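Local atomic coordinates of fructose-2,6-bisphosphatase TIGAR B (Danio rerio, PDB entry 3E9D), a protein that probably hydrolyses fructose 2,6-bisphosphate to fructose 6-phosphate and phosphate, lowering glycolytic flux in favour of the pentose phosphate pathway. Residues A[47-52]-A[175-180]; A[223-228]-A[237-242]. All coordinates share one frame; numbering follows the deposited sequence.

Interaction 1: A[47-52]-A[175-180]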
ATOM      1  N   LYS A  47       3.614   2.205  16.457  1.00 18.03           N
ATOM      2  CA  LYS A  47       4.035   3.396  17.208  1.00 18.73           C
ATOM      3  C   LYS A  47       5.531   3.507  17.443  1.00 19.13           C
ATOM      4  O   LYS A  47       6.039   4.618  17.608  1.00 18.64           O
ATOM      5  CB  LYS A  47       3.276   3.525  18.545  1.00 18.18           C
ATOM      6  CG  LYS A  47       3.715   2.569  19.657  1.00 19.99           C
ATOM      7  CD  LYS A  47       2.932   2.901  20.940  1.00 21.29           C
ATOM      8  CE  LYS A  47       3.200   1.983  22.128  1.00 23.51           C
ATOM      9  NZ  LYS A  47       4.248   0.966  21.955  1.00 25.36           N
ATOM     10  N   ASP A  48       6.223   2.363  17.461  1.00 19.73           N
ATOM     11  CA  ASP A  48       7.657   2.333  17.747  1.00 21.11           C
ATOM     12  C   ASP A  48       8.519   2.350  16.485  1.00 21.23           C
ATOM     13  O   ASP A  48       9.745   2.189  16.567  1.00 21.73           O
ATOM     14  CB  ASP A  48       8.030   1.107  18.606  1.00 21.92           C
ATOM     15  CG  ASP A  48       7.262   1.063  19.932  1.00 24.23           C
ATOM     16  OD1 ASP A  48       7.380   2.017  20.730  1.00 25.98           O
ATOM     17  OD2 ASP A  48       6.521   0.083  20.163  1.00 28.16           O
ATOM     18  N   LEU A  49       7.890   2.529  15.326  1.00 21.11           N
ATOM     19  CA  LEU A  49       8.642   2.631  14.061  1.00 21.08           C
ATOM     20  C   LEU A  49       8.861   4.080  13.699  1.00 20.73           C
ATOM     21  O   LEU A  49       7.960   4.899  13.839  1.00 20.47           O
ATOM     22  CB  LEU A  49       7.906   1.925  12.914  1.00 20.91           C
ATOM     23  CG  LEU A  49       7.756   0.416  13.119  1.00 22.52           C
ATOM     24  CD1 LEU A  49       6.668  -0.190  12.210  1.00 21.94           C
ATOM     25  CD2 LEU A  49       9.105  -0.289  12.937  1.00 23.09           C
ATOM     26  N   HIS A  50      10.061   4.399  13.224  1.00 21.07           N
ATOM     27  CA  HIS A  50      10.303   5.714  12.641  1.00 20.93           C
ATOM     28  C   HIS A  50      10.036   5.670  11.139  1.00 20.50           C
ATOM     29  O   HIS A  50      10.776   5.046  10.368  1.00 20.83           O
ATOM     30  CB  HIS A  50      11.727   6.191  12.939  1.00 21.68           C
ATOM     31  CG  HIS A  50      12.042   7.555  12.408  1.00 23.20           C
ATOM     32  ND1 HIS A  50      13.320   7.933  12.048  1.00 25.31           N
ATOM     33  CD2 HIS A  50      11.251   8.629  12.168  1.00 25.93           C
ATOM     34  CE1 HIS A  50      13.304   9.180  11.611  1.00 26.42           C
ATOM     35  NE2 HIS A  50      12.061   9.627  11.674  1.00 26.98           N
ATOM     36  N   PHE A  51       8.953   6.312  10.727  1.00 19.82           N
ATOM     37  CA  PHE A  51       8.702   6.520   9.311  1.00 19.41           C
ATOM     38  C   PHE A  51       9.383   7.807   8.883  1.00 19.47           C
ATOM     39  O   PHE A  51       8.994   8.879   9.308  1.00 19.17           O
ATOM     40  CB  PHE A  51       7.198   6.545   9.034  1.00 19.50           C
ATOM     41  CG  PHE A  51       6.494   5.275   9.431  1.00 18.73           C
ATOM     42  CD1 PHE A  51       6.750   4.080   8.749  1.00 18.65           C
ATOM     43  CD2 PHE A  51       5.587   5.264  10.495  1.00 19.82           C
ATOM     44  CE1 PHE A  51       6.100   2.894   9.103  1.00 18.83           C
ATOM     45  CE2 PHE A  51       4.922   4.079  10.871  1.00 18.33           C
ATOM     46  CZ  PHE A  51       5.176   2.892  10.174  1.00 18.98           C
ATOM     47  N   THR A  52      10.437   7.679   8.072  1.00 19.58           N
ATOM     48  CA  THR A  52      11.173   8.830   7.533  1.00 19.07           C
ATOM     49  C   THR A  52      10.378   9.524   6.450  1.00 18.96           C
ATOM     50  O   THR A  52      10.607  10.690   6.141  1.00 19.05           O
ATOM     51  CB  THR A  52      12.532   8.385   6.933  1.00 20.00           C
ATOM     52  OG1 THR A  52      12.308   7.324   5.988  1.00 19.24           O
ATOM     53  CG2 THR A  52      13.482   7.874   8.037  1.00 19.55           C
ATOM     54  N   PRO A 175      16.805   1.538   8.686  1.00 23.35           N
ATOM     55  CA  PRO A 175      16.372   2.826   9.237  1.00 22.64           C
ATOM     56  C   PRO A 175      15.536   3.674   8.272  1.00 22.08           C
ATOM     57  O   PRO A 175      14.683   4.443   8.724  1.00 22.34           O
ATOM     58  CB  PRO A 175      17.697   3.541   9.575  1.00 23.16           C
ATOM     59  CG  PRO A 175      18.753   2.857   8.748  1.00 22.60           C
ATOM     60  CD  PRO A 175      18.278   1.433   8.589  1.00 23.52           C
ATOM     61  N   VAL A 176      15.754   3.540   6.964  1.00 20.97           N
ATOM     62  CA  VAL A 176      14.962   4.295   5.994  1.00 19.74           C
ATOM     63  C   VAL A 176      13.636   3.560   5.740  1.00 19.07           C
ATOM     64  O   VAL A 176      13.618   2.396   5.347  1.00 19.06           O
ATOM     65  CB  VAL A 176      15.746   4.572   4.676  1.00 19.58           C
ATOM     66  CG1 VAL A 176      14.880   5.368   3.706  1.00 18.31           C
ATOM     67  CG2 VAL A 176      17.034   5.355   4.971  1.00 19.59           C
ATOM     68  N   HIS A 177      12.521   4.222   6.009  1.00 18.27           N
ATOM     69  CA  HIS A 177      11.243   3.503   6.112  1.00 17.16           C
ATOM     70  C   HIS A 177      10.091   4.407   5.726  1.00 17.66           C
ATOM     71  O   HIS A 177       9.795   5.388   6.434  1.00 17.05           O
ATOM     72  CB  HIS A 177      11.041   2.993   7.542  1.00 17.22           C
ATOM     73  CG  HIS A 177       9.999   1.917   7.668  1.00 15.44           C
ATOM     74  ND1 HIS A 177      10.089   0.911   8.602  1.00 17.19           N
ATOM     75  CD2 HIS A 177       8.849   1.692   6.985  1.00 17.07           C
ATOM     76  CE1 HIS A 177       9.046   0.104   8.488  1.00 18.61           C
ATOM     77  NE2 HIS A 177       8.278   0.554   7.511  1.00 17.21           N
ATOM     78  N   ALA A 178       9.456   4.082   4.598  1.00 17.47           N
ATOM     79  CA  ALA A 178       8.323   4.847   4.092  1.00 17.29           C
ATOM     80  C   ALA A 178       7.003   4.207   4.506  1.00 17.71           C
ATOM     81  O   ALA A 178       6.892   2.978   4.549  1.00 17.32           O
ATOM     82  CB  ALA A 178       8.396   4.961   2.570  1.00 17.53           C
ATOM     83  N   LEU A 179       6.011   5.048   4.807  1.00 17.98           N
ATOM     84  CA  LEU A 179       4.634   4.599   5.039  1.00 18.24           C
ATOM     85  C   LEU A 179       3.783   5.013   3.858  1.00 18.65           C
ATOM     86  O   LEU A 179       3.898   6.134   3.376  1.00 19.11           O
ATOM     87  CB  LEU A 179       4.076   5.225   6.323  1.00 18.48           C
ATOM     88  CG  LEU A 179       2.602   4.983   6.683  1.00 18.28           C
ATOM     89  CD1 LEU A 179       2.395   3.482   6.975  1.00 18.48           C
ATOM     90  CD2 LEU A 179       2.221   5.840   7.923  1.00 17.49           C
ATOM     91  N   MET A 180       2.939   4.106   3.376  1.00 19.29           N
ATOM     92  CA  MET A 180       2.066   4.389   2.249  1.00 19.73           C
ATOM     93  C   MET A 180       0.664   4.045   2.731  1.00 18.98           C
ATOM     94  O   MET A 180       0.435   2.939   3.210  1.00 19.14           O
ATOM     95  CB  MET A 180       2.479   3.542   1.027  1.00 19.79           C
ATOM     96  CG  MET A 180       1.489   3.531  -0.156  1.00 23.55           C
ATOM     97  SD  MET A 180       1.976   2.314  -1.450  1.00 28.62           S
ATOM     98  CE  MET A 180       0.347   1.802  -1.975  1.00 27.89           C
TER
HETATM   99  O   HOH W   1      13.038   3.579  10.622  1.00 21.76           O
HETATM  100  O   HOH W   2      15.240   6.177  10.943  1.00 35.42           O
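Pro175 meets His50 through water: one molecule lies 2.7 Å from both His50 O and Pro175 O, bridging them, while a second donates to Pro175 O and lies 2.8 Å from His50 ND1. One residue on, Val176 brings CG1 to 4.0 Å from Thr52 OG1. Thr52 grips the backbone of His177 twice: its OG1 accepts from His177 N at 3.1 Å in a nearly straight bond (166°), and its N gives a weak, bent bond to His177 O at 2.9 Å. Thr52 OG1 sits between its own backbone N and carbonyl carbon (chi1 53°), which turns it to that N-H; a valine here would probably leave His177 N without its acceptor. Segment 47-52 is the loop that leads from helix 33-45 into strand 53-56, which lies parallel beside strand 177-182 in the central sheet of the histidine phosphatase fold. The imidazole of His177, whose NE2 bonds to Thr7, receives the edge of Phe51 on its face in a T-shaped stack, planes at 86° and Phe51 CE1 3.6 Å from His177 NE2. Beyond Ala178, Leu179 lays CB over one face of the Phe51 ring, 4.1 Å from its centroid, opposite Leu49 CB.

Interaction 2: A[223-228]-A[237-242]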
ATOM      1  N   PHE A 223       7.245  -4.496   2.317  1.00 16.55           N
ATOM      2  CA  PHE A 223       8.270  -4.910   1.370  1.00 17.63           C
ATOM      3  C   PHE A 223       9.545  -4.136   1.696  1.00 18.16           C
ATOM      4  O   PHE A 223       9.479  -2.999   2.168  1.00 18.22           O
ATOM      5  CB  PHE A 223       7.868  -4.600  -0.093  1.00 17.18           C
ATOM      6  CG  PHE A 223       6.724  -5.442  -0.606  1.00 17.71           C
ATOM      7  CD1 PHE A 223       6.975  -6.557  -1.401  1.00 17.36           C
ATOM      8  CD2 PHE A 223       5.399  -5.116  -0.296  1.00 17.84           C
ATOM      9  CE1 PHE A 223       5.920  -7.361  -1.874  1.00 18.22           C
ATOM     10  CE2 PHE A 223       4.333  -5.903  -0.772  1.00 19.23           C
ATOM     11  CZ  PHE A 223       4.606  -7.036  -1.567  1.00 16.83           C
ATOM     12  N   ILE A 224      10.690  -4.774   1.456  1.00 17.57           N
ATOM     13  CA  ILE A 224      11.977  -4.113   1.515  1.00 17.54           C
ATOM     14  C   ILE A 224      12.516  -3.985   0.087  1.00 17.82           C
ATOM     15  O   ILE A 224      12.593  -4.992  -0.657  1.00 16.84           O
ATOM     16  CB  ILE A 224      13.000  -4.925   2.363  1.00 18.13           C
ATOM     17  CG1 ILE A 224      12.384  -5.430   3.689  1.00 18.27           C
ATOM     18  CG2 ILE A 224      14.281  -4.091   2.597  1.00 18.65           C
ATOM     19  CD1 ILE A 224      11.787  -4.323   4.579  1.00 18.49           C
ATOM     20  N   PHE A 225      12.888  -2.760  -0.289  1.00 17.47           N
ATOM     21  CA  PHE A 225      13.417  -2.470  -1.629  1.00 18.43           C
ATOM     22  C   PHE A 225      14.908  -2.175  -1.558  1.00 19.30           C
ATOM     23  O   PHE A 225      15.379  -1.483  -0.650  1.00 19.03           O
ATOM     24  CB  PHE A 225      12.747  -1.221  -2.205  1.00 18.28           C
ATOM     25  CG  PHE A 225      11.299  -1.404  -2.555  1.00 19.42           C
ATOM     26  CD1 PHE A 225      10.925  -1.630  -3.881  1.00 19.21           C
ATOM     27  CD2 PHE A 225      10.310  -1.344  -1.574  1.00 18.51           C
ATOM     28  CE1 PHE A 225       9.578  -1.776  -4.233  1.00 21.35           C
ATOM     29  CE2 PHE A 225       8.957  -1.524  -1.908  1.00 19.62           C
ATOM     30  CZ  PHE A 225       8.590  -1.726  -3.240  1.00 19.64           C
ATOM     31  N   THR A 226      15.651  -2.695  -2.521  1.00 19.66           N
ATOM     32  CA  THR A 226      17.016  -2.235  -2.733  1.00 20.59           C
ATOM     33  C   THR A 226      17.070  -1.629  -4.125  1.00 20.79           C
ATOM     34  O   THR A 226      16.687  -2.277  -5.107  1.00 20.38           O
ATOM     35  CB  THR A 226      18.033  -3.374  -2.589  1.00 20.83           C
ATOM     36  OG1 THR A 226      18.018  -3.830  -1.229  1.00 22.96           O
ATOM     37  CG2 THR A 226      19.433  -2.888  -2.939  1.00 21.44           C
ATOM     38  N   ILE A 227      17.519  -0.380  -4.195  1.00 21.10           N
ATOM     39  CA  ILE A 227      17.534   0.352  -5.453  1.00 22.06           C
ATOM     40  C   ILE A 227      18.960   0.762  -5.841  1.00 23.46           C
ATOM     41  O   ILE A 227      19.781   1.100  -4.965  1.00 22.26           O
ATOM     42  CB  ILE A 227      16.554   1.551  -5.467  1.00 22.25           C
ATOM     43  CG1 ILE A 227      16.893   2.572  -4.385  1.00 22.79           C
ATOM     44  CG2 ILE A 227      15.065   1.074  -5.292  1.00 20.30           C
ATOM     45  CD1 ILE A 227      16.104   3.922  -4.537  1.00 26.28           C
ATOM     46  N   HIS A 228      19.211   0.706  -7.157  1.00 25.03           N
ATOM     47  CA  HIS A 228      20.472   1.053  -7.815  1.00 27.82           C
ATOM     48  C   HIS A 228      20.220   2.146  -8.853  1.00 27.89           C
ATOM     49  O   HIS A 228      19.140   2.240  -9.421  1.00 27.34           O
ATOM     50  CB  HIS A 228      21.062  -0.170  -8.561  1.00 27.96           C
ATOM     51  CG  HIS A 228      21.689  -1.194  -7.663  1.00 33.41           C
ATOM     52  ND1 HIS A 228      22.798  -1.933  -8.035  1.00 37.40           N
ATOM     53  CD2 HIS A 228      21.352  -1.624  -6.417  1.00 35.49           C
ATOM     54  CE1 HIS A 228      23.121  -2.761  -7.053  1.00 37.71           C
ATOM     55  NE2 HIS A 228      22.266  -2.587  -6.056  1.00 37.09           N
ATOM     56  N   THR A 237      16.745  -3.528  -7.621  1.00 28.58           N
ATOM     57  CA  THR A 237      17.465  -4.751  -7.915  1.00 29.03           C
ATOM     58  C   THR A 237      16.935  -5.907  -7.053  1.00 28.97           C
ATOM     59  O   THR A 237      16.969  -7.061  -7.474  1.00 29.59           O
ATOM     60  CB  THR A 237      18.946  -4.593  -7.662  1.00 28.85           C
ATOM     61  OG1 THR A 237      19.130  -4.028  -6.367  1.00 29.63           O
ATOM     62  CG2 THR A 237      19.581  -3.674  -8.729  1.00 30.12           C
ATOM     63  N   ARG A 238      16.456  -5.586  -5.853  1.00 27.71           N
ATOM     64  CA  ARG A 238      15.857  -6.592  -4.980  1.00 26.61           C
ATOM     65  C   ARG A 238      14.584  -6.036  -4.351  1.00 24.56           C
ATOM     66  O   ARG A 238      14.560  -4.892  -3.910  1.00 23.52           O
ATOM     67  CB  ARG A 238      16.842  -7.008  -3.900  1.00 27.23           C
ATOM     68  CG  ARG A 238      16.311  -8.090  -2.951  1.00 31.14           C
ATOM     69  CD  ARG A 238      17.432  -8.575  -2.047  1.00 37.09           C
ATOM     70  NE  ARG A 238      18.557  -9.039  -2.855  1.00 40.52           N
ATOM     71  CZ  ARG A 238      19.791  -9.237  -2.400  1.00 42.85           C
ATOM     72  NH1 ARG A 238      20.079  -9.022  -1.121  1.00 44.57           N
ATOM     73  NH2 ARG A 238      20.734  -9.667  -3.230  1.00 44.00           N
ATOM     74  N   ILE A 239      13.526  -6.843  -4.369  1.00 23.03           N
ATOM     75  CA  ILE A 239      12.286  -6.560  -3.656  1.00 22.14           C
ATOM     76  C   ILE A 239      12.017  -7.786  -2.772  1.00 21.68           C
ATOM     77  O   ILE A 239      11.952  -8.924  -3.265  1.00 20.78           O
ATOM     78  CB  ILE A 239      11.117  -6.293  -4.639  1.00 23.10           C
ATOM     79  CG1 ILE A 239      11.489  -5.138  -5.596  1.00 24.74           C
ATOM     80  CG2 ILE A 239       9.812  -6.009  -3.871  1.00 22.07           C
ATOM     81  CD1 ILE A 239      10.538  -4.944  -6.760  1.00 27.35           C
ATOM     82  N   GLN A 240      11.914  -7.568  -1.467  1.00 20.34           N
ATOM     83  CA  GLN A 240      11.668  -8.659  -0.533  1.00 20.20           C
ATOM     84  C   GLN A 240      10.313  -8.447   0.125  1.00 20.08           C
ATOM     85  O   GLN A 240      10.109  -7.457   0.836  1.00 19.59           O
ATOM     86  CB  GLN A 240      12.772  -8.739   0.538  1.00 20.40           C
ATOM     87  CG  GLN A 240      12.468  -9.713   1.720  1.00 22.32           C
ATOM     88  CD  GLN A 240      12.730 -11.183   1.377  1.00 22.90           C
ATOM     89  OE1 GLN A 240      13.802 -11.525   0.889  1.00 25.19           O
ATOM     90  NE2 GLN A 240      11.749 -12.054   1.633  1.00 23.31           N
ATOM     91  N   GLY A 241       9.393  -9.380  -0.107  1.00 19.30           N
ATOM     92  CA  GLY A 241       8.141  -9.385   0.630  1.00 19.64           C
ATOM     93  C   GLY A 241       8.402  -9.809   2.065  1.00 19.22           C
ATOM     94  O   GLY A 241       9.197 -10.704   2.310  1.00 19.43           O
ATOM     95  N   VAL A 242       7.767  -9.147   3.022  1.00 18.82           N
ATOM     96  CA  VAL A 242       7.921  -9.539   4.443  1.00 18.32           C
ATOM     97  C   VAL A 242       6.609 -10.113   4.983  1.00 18.55           C
ATOM     98  O   VAL A 242       6.578 -11.244   5.460  1.00 19.04           O
ATOM     99  CB  VAL A 242       8.446  -8.367   5.321  1.00 18.15           C
ATOM    100  CG1 VAL A 242       8.680  -8.792   6.775  1.00 17.59           C
ATOM    101  CG2 VAL A 242       9.744  -7.759   4.713  1.00 16.57           C
TER
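Ile239 packs against Phe223 and Phe225 with different branches: its CG2 lies 3.8 Å from Phe223 CD1, and its CG1 lies 3.9 Å from Phe225 CD1. The three side chains share one face of an antiparallel beta hairpin, strands 220-230 and 233-246, whose short segments run at 168° with axes 4.6 Å apart. With CG1 anti to the carbonyl carbon and CG2 anti to the backbone N, Ile239 extends a branch to each phenylalanine. Gly241, paired with Phe223, has no side chain to crowd that ring, and its CA comes to 3.7 Å from Phe223 CD1. Helix 184-197 covers this face, Leu194 touching both phenylalanines.

On the other face Ile224 CG1 touches Val242 CG2. Between the faces runs the backbone ladder: Ile224 and Gln240 form a hydrogen-bonded pair, N to O in both directions, with angles at hydrogen of 164° and 166° and each donor in the carbonyl plane of its acceptor. Thr226 N continues it to Arg238 O. The return bond is split, because Thr226 O accepts from Thr237 N at 2.8 Å and only weakly from Arg238 N at 3.4 Å, the signature of a classic beta bulge. Arg238 leads its guanidinium away to Ser156 O. At the outer end the side chains of Thr237 and His228 cross at about a right angle, and the Thr237 CG2 methyl makes a CH-pi contact over the imidazole face, 3.6 Å from the His228 ring centroid.

Both contacts belong to one mixed sheet, ordered 81-83, 53-56, 177-182, 2-10, 220-230, 233-246. Interaction 1 involves strand 177-182 and the loop entering its neighbour 53-56; interaction 2 pairs the last two strands, with 233-246 outermost in the chain. Strand 2-10 lies between them, bonded to 177-182 on one flank and to 220-230 on the other. The contact centres are 15 Å apart and their nearest atoms about 7 Å. Along the chain interaction 1, joining segments 123 residues apart, closes before the local hairpin of interaction 2 begins. The Leu179 side chain lies about 11 Å from that of phosphohistidine residue His11, just past strand 2-10, so interaction 1 belongs to the sheet framework rather than the active site.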